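Local coordinates for CYTH domain-containing protein (Pyrococcus horikoshii, PDB 2DC4) that is of unknown function but belongs to the CYTH family, whose members typically act on triphosphate-containing substrates with the help of divalent metal ions, at residues Asn115-Glu118 / Asp122-Asp125. Sequence-based numbering, arbitrary orientation.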
ATOM      1  N   ASN A 115      15.892   6.190  19.561  1.00 17.55           N
ATOM      2  CA  ASN A 115      15.023   5.030  19.678  1.00 18.11           C
ATOM      3  C   ASN A 115      15.205   4.123  20.876  1.00 19.29           C
ATOM      4  O   ASN A 115      16.321   3.704  21.180  1.00 21.19           O
ATOM      5  CB  ASN A 115      15.174   4.162  18.435  1.00 18.66           C
ATOM      6  CG  ASN A 115      14.922   4.925  17.162  1.00 21.34           C
ATOM      7  OD1 ASN A 115      13.835   5.456  16.957  1.00 26.59           O
ATOM      8  ND2 ASN A 115      15.930   4.988  16.298  1.00 20.45           N
ATOM      9  N   ARG A 116      14.097   3.810  21.542  1.00 17.86           N
ATOM     10  CA  ARG A 116      14.127   2.864  22.652  1.00 17.75           C
ATOM     11  C   ARG A 116      13.458   1.654  22.009  1.00 17.55           C
ATOM     12  O   ARG A 116      12.235   1.598  21.884  1.00 18.55           O
ATOM     13  CB  ARG A 116      13.325   3.392  23.842  1.00 17.44           C
ATOM     14  CG  ARG A 116      13.771   4.776  24.275  1.00 20.73           C
ATOM     15  CD  ARG A 116      13.618   4.995  25.764  1.00 24.12           C
ATOM     16  NE  ARG A 116      14.668   4.317  26.514  1.00 25.84           N
ATOM     17  CZ  ARG A 116      14.802   4.384  27.835  1.00 27.76           C
ATOM     18  NH1 ARG A 116      13.944   5.097  28.551  1.00 29.14           N
ATOM     19  NH2 ARG A 116      15.808   3.760  28.433  1.00 28.31           N
ATOM     20  N   VAL A 117      14.281   0.703  21.583  1.00 17.08           N
ATOM     21  CA  VAL A 117      13.819  -0.486  20.845  1.00 17.47           C
ATOM     22  C   VAL A 117      13.601  -1.707  21.743  1.00 20.10           C
ATOM     23  O   VAL A 117      14.505  -2.211  22.408  1.00 22.05           O
ATOM     24  CB  VAL A 117      14.853  -0.850  19.778  1.00 18.72           C
ATOM     25  CG1 VAL A 117      14.294  -1.975  18.906  1.00 20.06           C
ATOM     26  CG2 VAL A 117      15.166   0.345  18.909  1.00 17.07           C
ATOM     27  N   GLU A 118      12.327  -2.176  21.766  1.00 19.49           N
ATOM     28  CA  GLU A 118      11.998  -3.386  22.517  1.00 21.85           C
ATOM     29  C   GLU A 118      12.908  -4.570  22.111  1.00 22.68           C
ATOM     30  O   GLU A 118      13.156  -4.830  20.938  1.00 21.93           O
ATOM     31  CB  GLU A 118      10.504  -3.719  22.293  1.00 22.47           C
ATOM     32  CG  GLU A 118       9.561  -2.793  23.087  1.00 26.98           C
ATOM     33  CD  GLU A 118       8.129  -3.315  23.068  1.00 31.24           C
ATOM     34  OE1 GLU A 118       7.211  -2.502  23.122  1.00 33.49           O
ATOM     35  OE2 GLU A 118       7.931  -4.533  23.100  1.00 33.11           O
ATOM     36  N   ASP A 122      18.788   0.901  23.392  1.00 20.85           N
ATOM     37  CA  ASP A 122      18.611   2.287  22.963  1.00 20.97           C
ATOM     38  C   ASP A 122      19.622   2.686  21.897  1.00 20.95           C
ATOM     39  O   ASP A 122      20.822   2.443  22.030  1.00 19.14           O
ATOM     40  CB  ASP A 122      18.705   3.224  24.168  1.00 22.74           C
ATOM     41  CG  ASP A 122      17.680   2.891  25.239  1.00 25.41           C
ATOM     42  OD1 ASP A 122      16.511   2.646  24.882  1.00 23.93           O
ATOM     43  OD2 ASP A 122      18.038   2.879  26.435  1.00 25.81           O
ATOM     44  N   PHE A 123      19.127   3.310  20.833  1.00 17.79           N
ATOM     45  CA  PHE A 123      19.981   3.713  19.729  1.00 17.45           C
ATOM     46  C   PHE A 123      19.629   5.104  19.251  1.00 18.60           C
ATOM     47  O   PHE A 123      18.497   5.561  19.413  1.00 19.83           O
ATOM     48  CB  PHE A 123      19.825   2.747  18.551  1.00 17.57           C
ATOM     49  CG  PHE A 123      20.114   1.313  18.893  1.00 17.37           C
ATOM     50  CD1 PHE A 123      19.158   0.526  19.525  1.00 17.57           C
ATOM     51  CD2 PHE A 123      21.352   0.758  18.596  1.00 19.62           C
ATOM     52  CE1 PHE A 123      19.437  -0.798  19.856  1.00 17.86           C
ATOM     53  CE2 PHE A 123      21.640  -0.560  18.924  1.00 17.58           C
ATOM     54  CZ  PHE A 123      20.686  -1.339  19.552  1.00 16.56           C
ATOM     55  N   LEU A 124      20.613   5.773  18.665  1.00 16.41           N
ATOM     56  CA  LEU A 124      20.394   7.103  18.115  1.00 17.55           C
ATOM     57  C   LEU A 124      20.773   7.034  16.654  1.00 16.68           C
ATOM     58  O   LEU A 124      21.879   6.619  16.316  1.00 16.25           O
ATOM     59  CB  LEU A 124      21.278   8.158  18.794  1.00 14.76           C
ATOM     60  CG  LEU A 124      21.289   9.509  18.053  1.00 14.36           C
ATOM     61  CD1 LEU A 124      19.940  10.196  18.213  1.00 16.00           C
ATOM     62  CD2 LEU A 124      22.404  10.405  18.587  1.00 16.57           C
ATOM     63  N   ASP A 125      19.848   7.410  15.778  1.00 15.95           N
ATOM     64  CA  ASP A 125      20.147   7.441  14.361  1.00 17.30           C
ATOM     65  C   ASP A 125      20.321   8.914  14.025  1.00 15.86           C
ATOM     66  O   ASP A 125      19.479   9.739  14.381  1.00 16.57           O
ATOM     67  CB  ASP A 125      18.990   6.873  13.531  1.00 20.58           C
ATOM     68  CG  ASP A 125      18.977   5.360  13.506  1.00 28.30           C
ATOM     69  OD1 ASP A 125      20.008   4.766  13.127  1.00 32.43           O
ATOM     70  OD2 ASP A 125      17.938   4.761  13.850  1.00 32.06           O
TER
HETATM   71  O   HOH W   1      15.554   5.587  13.760  1.00 43.81           O
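The antiparallel hairpin of strands 110-117 and 121-128 brings Asn115 opposite Phe123 and Arg116 opposite Asp122 near its turn. Asn115 and Phe123 form the hydrogen-bonded pair: Asn115 N reaches Phe123 O at 2.7 Å, and Phe123 N returns a bond to Asn115 O at 2.9 Å. The next pair, non-hydrogen-bonded in its backbone, is joined by side chains instead. Arg116 meets the Asp122 carboxylate side-on, NE to OD1 at 3.0 Å and NH2 to OD2 at 3.1 Å. The first bond is almost straight (175°) and lies in the guanidinium plane, yet it enters from above the carboxylate plane, because the two flat groups are turned 50° apart. Bends at chi2 and chi3 (76°) fold the arginine chain back over OD1, and Phe11 adds a cation-pi contact. Without the guanidinium, as with an alanine here, the Asp122 carboxylate is likely to lose both of its nitrogen partners from Arg116 and to turn more easily. On the other face, Val117 CG2 touches Phe123 CD1 obliquely at 4.0 Å. Further along that face, a water bridges Asn115 ND2 (2.6 Å) and Asp125 OD2 (2.5 Å), both short; both atoms also bond Tyr159 OH, while Arg102 NE holds Asn115 OD1. Polar groups meeting on this inner face, with Lys6 and Lys100 nearby, are consistent with the charged tunnel of the eight-stranded antiparallel barrel characteristic of CYTH proteins.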